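Local coordinates for glutaredoxin (Methanosarcina acetivorans, PDB 5CAX), which reduces protein disulfides with coenzyme M as a glutaredoxin-like enzyme, methanoredoxin, and probably takes part in thiol-based electron transfer, at residues A[34-39]-A[75-80]; A[23-28]-A[64-69]. All coordinates share one frame; numbering follows the deposited sequence.

Interaction 1: residues A[34-39]-A[75-80]. With CD (cadmium ion), chain G.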
loop_
_atom_site.group_PDB
_atom_site.type_symbol
_atom_site.label_atom_id
_atom_site.label_comp_id
_atom_site.label_asym_id
_atom_site.label_seq_id
_atom_site.Cartn_x
_atom_site.Cartn_y
_atom_site.Cartn_z
ATOM N N LYS A 34 -2.691 -3.109 8.597
ATOM C CA LYS A 34 -1.713 -4.147 8.890
ATOM C C LYS A 34 -2.162 -5.473 8.290
ATOM O O LYS A 34 -1.344 -6.258 7.810
ATOM C CB LYS A 34 -1.504 -4.271 10.400
ATOM C CG LYS A 34 -0.611 -3.180 10.945
ATOM C CD LYS A 34 -0.408 -3.279 12.428
ATOM C CE LYS A 34 -1.598 -2.705 13.139
ATOM N NZ LYS A 34 -1.469 -2.840 14.602
ATOM N N LYS A 35 -3.467 -5.725 8.326
ATOM C CA LYS A 35 -4.030 -6.922 7.698
ATOM C C LYS A 35 -3.801 -6.924 6.187
ATOM O O LYS A 35 -3.616 -7.976 5.582
ATOM C CB LYS A 35 -5.541 -7.030 7.984
ATOM C CG LYS A 35 -5.985 -7.475 9.378
ATOM C CD LYS A 35 -5.359 -8.788 9.794
ATOM C CE LYS A 35 -5.777 -9.192 11.231
ATOM N NZ LYS A 35 -5.037 -10.374 11.752
ATOM N N THR A 36 -3.808 -5.740 5.581
ATOM C CA THR A 36 -3.543 -5.624 4.147
ATOM C C THR A 36 -2.096 -5.999 3.810
ATOM O O THR A 36 -1.872 -6.801 2.900
ATOM C CB THR A 36 -3.844 -4.199 3.606
ATOM O OG1 THR A 36 -5.184 -3.830 3.934
ATOM C CG2 THR A 36 -3.680 -4.145 2.098
ATOM N N LYS A 37 -1.123 -5.433 4.522
ATOM C CA LYS A 37 0.280 -5.770 4.247
ATOM C C LYS A 37 0.604 -7.219 4.599
ATOM O O LYS A 37 1.454 -7.842 3.948
ATOM C CB LYS A 37 1.250 -4.797 4.939
ATOM C CG LYS A 37 1.642 -5.099 6.345
ATOM C CD LYS A 37 3.041 -5.682 6.458
ATOM C CE LYS A 37 3.446 -5.606 7.916
ATOM N NZ LYS A 37 4.633 -6.400 8.295
ATOM N N LYS A 38 -0.042 -7.735 5.646
ATOM C CA LYS A 38 0.076 -9.145 6.017
ATOM C C LYS A 38 -0.488 -10.034 4.911
ATOM O O LYS A 38 0.013 -11.117 4.655
ATOM C CB LYS A 38 -0.671 -9.421 7.318
ATOM C CG LYS A 38 -0.583 -10.858 7.823
ATOM C CD LYS A 38 -1.590 -11.096 8.943
ATOM C CE LYS A 38 -1.356 -12.420 9.690
ATOM N NZ LYS A 38 -1.417 -13.657 8.843
ATOM N N LEU A 39 -1.545 -9.562 4.260
ATOM C CA LEU A 39 -2.150 -10.297 3.154
ATOM C C LEU A 39 -1.186 -10.354 1.977
ATOM O O LEU A 39 -0.961 -11.414 1.396
ATOM C CB LEU A 39 -3.472 -9.660 2.726
ATOM C CG LEU A 39 -3.945 -10.136 1.350
ATOM C CD1 LEU A 39 -4.286 -11.621 1.366
ATOM C CD2 LEU A 39 -5.124 -9.323 0.847
ATOM N N SER A 75 -8.108 7.805 2.575
ATOM C CA SER A 75 -8.300 6.860 3.664
ATOM C C SER A 75 -7.237 5.783 3.526
ATOM O O SER A 75 -6.648 5.613 2.457
ATOM C CB SER A 75 -9.708 6.245 3.648
ATOM O OG SER A 75 -9.866 5.398 2.528
ATOM N N PHE A 76 -6.985 5.049 4.597
ATOM C CA PHE A 76 -5.963 4.007 4.542
ATOM C C PHE A 76 -6.642 2.720 4.986
ATOM O O PHE A 76 -7.466 2.765 5.904
ATOM C CB PHE A 76 -4.761 4.365 5.421
ATOM C CG PHE A 76 -4.138 5.692 5.075
ATOM C CD1 PHE A 76 -3.177 5.791 4.075
ATOM C CD2 PHE A 76 -4.529 6.853 5.736
ATOM C CE1 PHE A 76 -2.609 7.012 3.738
ATOM C CE2 PHE A 76 -3.968 8.081 5.404
ATOM C CZ PHE A 76 -3.004 8.158 4.404
ATOM N N PRO A 77 -6.284 1.576 4.366
ATOM C CA PRO A 77 -5.211 1.470 3.358
ATOM C C PRO A 77 -5.534 1.880 1.902
ATOM O O PRO A 77 -6.630 1.695 1.355
ATOM C CB PRO A 77 -4.863 -0.019 3.408
ATOM C CG PRO A 77 -6.184 -0.695 3.779
ATOM C CD PRO A 77 -6.876 0.262 4.694
ATOM N N THR A 78 -4.518 2.434 1.263
ATOM C CA THR A 78 -4.571 2.665 -0.170
ATOM C C THR A 78 -3.399 1.934 -0.843
ATOM O O THR A 78 -2.240 2.261 -0.603
ATOM C CB THR A 78 -4.579 4.183 -0.482
ATOM O OG1 THR A 78 -5.697 4.786 0.194
ATOM C CG2 THR A 78 -4.710 4.445 -1.987
ATOM N N THR A 79 -3.714 0.885 -1.607
ATOM C CA THR A 79 -2.711 0.180 -2.406
ATOM C C THR A 79 -2.668 0.620 -3.880
ATOM O O THR A 79 -3.650 0.501 -4.609
ATOM C CB THR A 79 -2.914 -1.309 -2.380
ATOM O OG1 THR A 79 -3.019 -1.742 -1.018
ATOM C CG2 THR A 79 -1.713 -1.986 -3.081
ATOM N N ILE A 80 -1.507 1.079 -4.320
ATOM C CA ILE A 80 -1.338 1.614 -5.661
ATOM C C ILE A 80 -0.654 0.622 -6.614
ATOM O O ILE A 80 0.407 0.089 -6.303
ATOM C CB ILE A 80 -0.566 2.951 -5.555
ATOM C CG1 ILE A 80 -1.452 3.916 -4.757
ATOM C CG2 ILE A 80 -0.202 3.516 -6.936
ATOM C CD1 ILE A 80 -0.848 5.229 -4.385
HETATM CD CD CD G . -6.619 1.796 8.175
#

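Interaction 2: residues A[23-28]-A[64-69]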
loop_
_atom_site.group_PDB
_atom_site.type_symbol
_atom_site.label_atom_id
_atom_site.label_comp_id
_atom_site.label_asym_id
_atom_site.label_seq_id
_atom_site.Cartn_x
_atom_site.Cartn_y
_atom_site.Cartn_z
ATOM N N VAL A 23 2.512 -0.862 -4.128
ATOM C CA VAL A 23 2.886 -0.025 -3.003
ATOM C C VAL A 23 1.688 0.206 -2.087
ATOM O O VAL A 23 0.673 0.757 -2.510
ATOM C CB VAL A 23 3.472 1.335 -3.489
ATOM C CG1 VAL A 23 3.983 2.136 -2.316
ATOM C CG2 VAL A 23 4.561 1.098 -4.524
ATOM N N MET A 24 1.794 -0.219 -0.833
ATOM C CA MET A 24 0.710 0.011 0.115
ATOM C C MET A 24 0.996 1.140 1.097
ATOM O O MET A 24 2.030 1.150 1.768
ATOM C CB MET A 24 0.400 -1.263 0.893
ATOM C CG MET A 24 -0.878 -1.186 1.746
ATOM S SD MET A 24 -0.763 -2.246 3.205
ATOM C CE MET A 24 0.310 -1.275 4.281
ATOM N N TYR A 25 0.067 2.089 1.179
ATOM C CA TYR A 25 0.153 3.142 2.169
ATOM C C TYR A 25 -0.773 2.810 3.309
ATOM O O TYR A 25 -1.956 2.538 3.095
ATOM C CB TYR A 25 -0.184 4.500 1.554
ATOM C CG TYR A 25 0.796 4.933 0.477
ATOM C CD1 TYR A 25 1.784 5.877 0.746
ATOM C CD2 TYR A 25 0.737 4.396 -0.806
ATOM C CE1 TYR A 25 2.688 6.280 -0.237
ATOM C CE2 TYR A 25 1.638 4.789 -1.802
ATOM C CZ TYR A 25 2.609 5.726 -1.510
ATOM O OH TYR A 25 3.502 6.109 -2.494
ATOM N N GLY A 26 -0.238 2.784 4.525
ATOM C CA GLY A 26 -1.064 2.476 5.676
ATOM C C GLY A 26 -0.744 3.282 6.917
ATOM O O GLY A 26 0.155 4.142 6.917
ATOM N N LEU A 27 -1.489 3.003 7.987
ATOM C CA LEU A 27 -1.174 3.555 9.299
ATOM C C LEU A 27 -0.755 2.403 10.199
ATOM O O LEU A 27 -1.410 1.359 10.193
ATOM C CB LEU A 27 -2.376 4.300 9.876
ATOM C CG LEU A 27 -2.947 5.366 8.936
ATOM C CD1 LEU A 27 -4.269 5.930 9.470
ATOM C CD2 LEU A 27 -1.937 6.468 8.628
ATOM N N SER A 28 0.340 2.580 10.943
ATOM C CA SER A 28 0.924 1.494 11.758
ATOM C C SER A 28 0.002 1.096 12.905
ATOM O O SER A 28 0.140 0.021 13.496
ATOM C CB SER A 28 2.294 1.886 12.321
ATOM O OG SER A 28 2.160 2.741 13.437
ATOM N N ILE A 64 0.939 11.672 1.943
ATOM C CA ILE A 64 -0.483 11.991 1.970
ATOM C C ILE A 64 -0.987 12.498 0.612
ATOM O O ILE A 64 -2.068 12.101 0.148
ATOM C CB ILE A 64 -0.787 13.052 3.044
ATOM C CG1 ILE A 64 -0.710 12.437 4.437
ATOM C CG2 ILE A 64 -2.160 13.652 2.834
ATOM C CD1 ILE A 64 -1.576 11.244 4.585
ATOM N N LYS A 65 -0.187 13.368 -0.010
ATOM C CA LYS A 65 -0.490 13.976 -1.307
ATOM C C LYS A 65 -0.506 12.948 -2.437
ATOM O O LYS A 65 -1.267 13.071 -3.392
ATOM C CB LYS A 65 0.526 15.078 -1.614
ATOM C CG LYS A 65 -0.056 16.304 -2.284
ATOM C CD LYS A 65 0.313 17.564 -1.514
ATOM C CE LYS A 65 1.820 17.655 -1.333
ATOM N NZ LYS A 65 2.256 18.982 -0.827
ATOM N N GLN A 66 0.356 11.949 -2.339
ATOM C CA GLN A 66 0.350 10.865 -3.301
ATOM C C GLN A 66 -0.921 10.029 -3.160
ATOM O O GLN A 66 -1.567 9.688 -4.149
ATOM C CB GLN A 66 1.617 10.007 -3.124
ATOM C CG GLN A 66 1.597 8.567 -3.680
ATOM C CD GLN A 66 1.817 8.473 -5.176
ATOM O OE1 GLN A 66 1.669 9.463 -5.918
ATOM N NE2 GLN A 66 2.214 7.281 -5.629
ATOM N N VAL A 67 -1.256 9.677 -1.928
ATOM C CA VAL A 67 -2.455 8.886 -1.667
ATOM C C VAL A 67 -3.710 9.554 -2.239
ATOM O O VAL A 67 -4.548 8.887 -2.838
ATOM C CB VAL A 67 -2.631 8.611 -0.145
ATOM C CG1 VAL A 67 -4.035 8.156 0.169
ATOM C CG2 VAL A 67 -1.628 7.556 0.321
ATOM N N SER A 68 -3.820 10.870 -2.088
ATOM C CA SER A 68 -5.011 11.581 -2.537
ATOM C C SER A 68 -5.160 11.620 -4.065
ATOM O O SER A 68 -6.270 11.794 -4.563
ATOM C CB SER A 68 -5.042 13.004 -1.971
ATOM O OG SER A 68 -3.903 13.744 -2.320
ATOM N N ARG A 69 -4.064 11.462 -4.804
ATOM C CA ARG A 69 -4.123 11.408 -6.270
ATOM C C ARG A 69 -4.921 10.180 -6.733
ATOM O O ARG A 69 -5.557 10.208 -7.780
ATOM C CB ARG A 69 -2.717 11.370 -6.897
ATOM C CG ARG A 69 -1.939 12.677 -6.788
ATOM C CD ARG A 69 -0.508 12.572 -7.331
ATOM N NE ARG A 69 -0.430 12.587 -8.787
ATOM C CZ ARG A 69 0.143 11.649 -9.537
ATOM N NH1 ARG A 69 0.666 10.557 -8.978
ATOM N NH2 ARG A 69 0.189 11.804 -10.861
#

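Interaction 1: residues A[34-39]-A[75-80]
Thr36, on helix 31-43, meets Pro77 and Thr79 in a small van der Waals contact that buries about 99 Å² in all. OG1 of Thr36 lies 3.3 Å from CG of Pro77, the side chain slanting across the pyrrolidine ring. The hydroxyl itself is hydrogen-bonded back along the helix to the carbonyl of Trp32, so a buried polar atom is satisfied within its own helix while it rests on the proline. CG2 of Thr36, anti to the backbone N (chi1 of OG1 -55°), comes to 4.0 Å from OG1 of Thr79. Within 75-80 the polar contacts are local: OG1 of Thr78 bonds O of Ser75 at 2.6 Å, nearly in line with the carbonyl, and the side-chain amide N of Asn71 is hydrogen-bonded to OG1 of Thr78 and to OG of Ser75. A cis peptide bond joins Phe76 to Pro77, the cis-proline characteristic of the thioredoxin fold, next to the CXXC site. Carbonyl O of Phe76 binds the cadmium ion at 2.6 Å, and SG of Cys30 binds the same metal. Met24 of strand 22-26, Ile95 of helix 92-99 and Phe90 also touch Thr36, so helix 31-43 packs here on one face of the sheet, while helix 57-70 touches Phe76 and Thr78.

Interaction 2: residues A[23-28]-A[64-69]
Tyr25 on strand 22-26 packs against Gln66 and Val67 of helix 57-70; these three buried side chains carry a contact that buries 152 Å², both sides summed. Ahead of it, Val23 and Met24 bring the strand in between two neighbours, Val23 pairing with Ile80 and Met24 with Glu48 and Val50 through backbone bonds; the side chain of Met24 packs on helix 31-43. Tyr25 points toward helix 57-70, its CG anti to the carbonyl carbon (chi1 -64°). The root of the ring takes the methyl CG2 of Val67, which approaches obliquely to 3.6 Å from CG of Tyr25, while Val67 and Tyr25 run past each other in opposite directions. At the far end, OH of Tyr25 lies 3.3 Å from CG of Gln66, whose chain crosses the tyrosine at about a right angle. The bend at chi2 (79°) swings the amide so that its plane stands 63° from the ring. Alternating side chains thus serve the two helical layers of the thioredoxin fold, a sheet between helices. The hydroxyl bonds the carbonyl of Asp7 in the N-terminal arm, whose Thr8 touches both Tyr25 and Gln66. A leucine here would probably leave that carbonyl without its donor and open a gap beside CG of Gln66. At Gly26 the backbone still pairs with Val50, and the chain then turns into the loop.

Overall arrangement
The centres of interactions 1 and 2 lie 9 Å apart, on neighbouring antiparallel strands of one four-stranded mixed sheet. Their segments alternate along the chain: 23-28, 34-39, 64-69, then 75-80. Strand 22-26 leads into helix 31-43, and helix 57-70 precedes strand 78-81, so each contact ties an element from the early part of the glutaredoxin domain to one from the later part. Between them the strands are probably joined by hydrogen bonds from Ile80 N to Val23 O and from Tyr25 N to Thr78 O, both 2.9 Å. Helices 31-43 and 57-70 pack on opposite faces of this sheet; interaction 1, on the side of helix 31-43, lies beside the cadmium site, where Phe76 O and Cys30 SG bind the same ion.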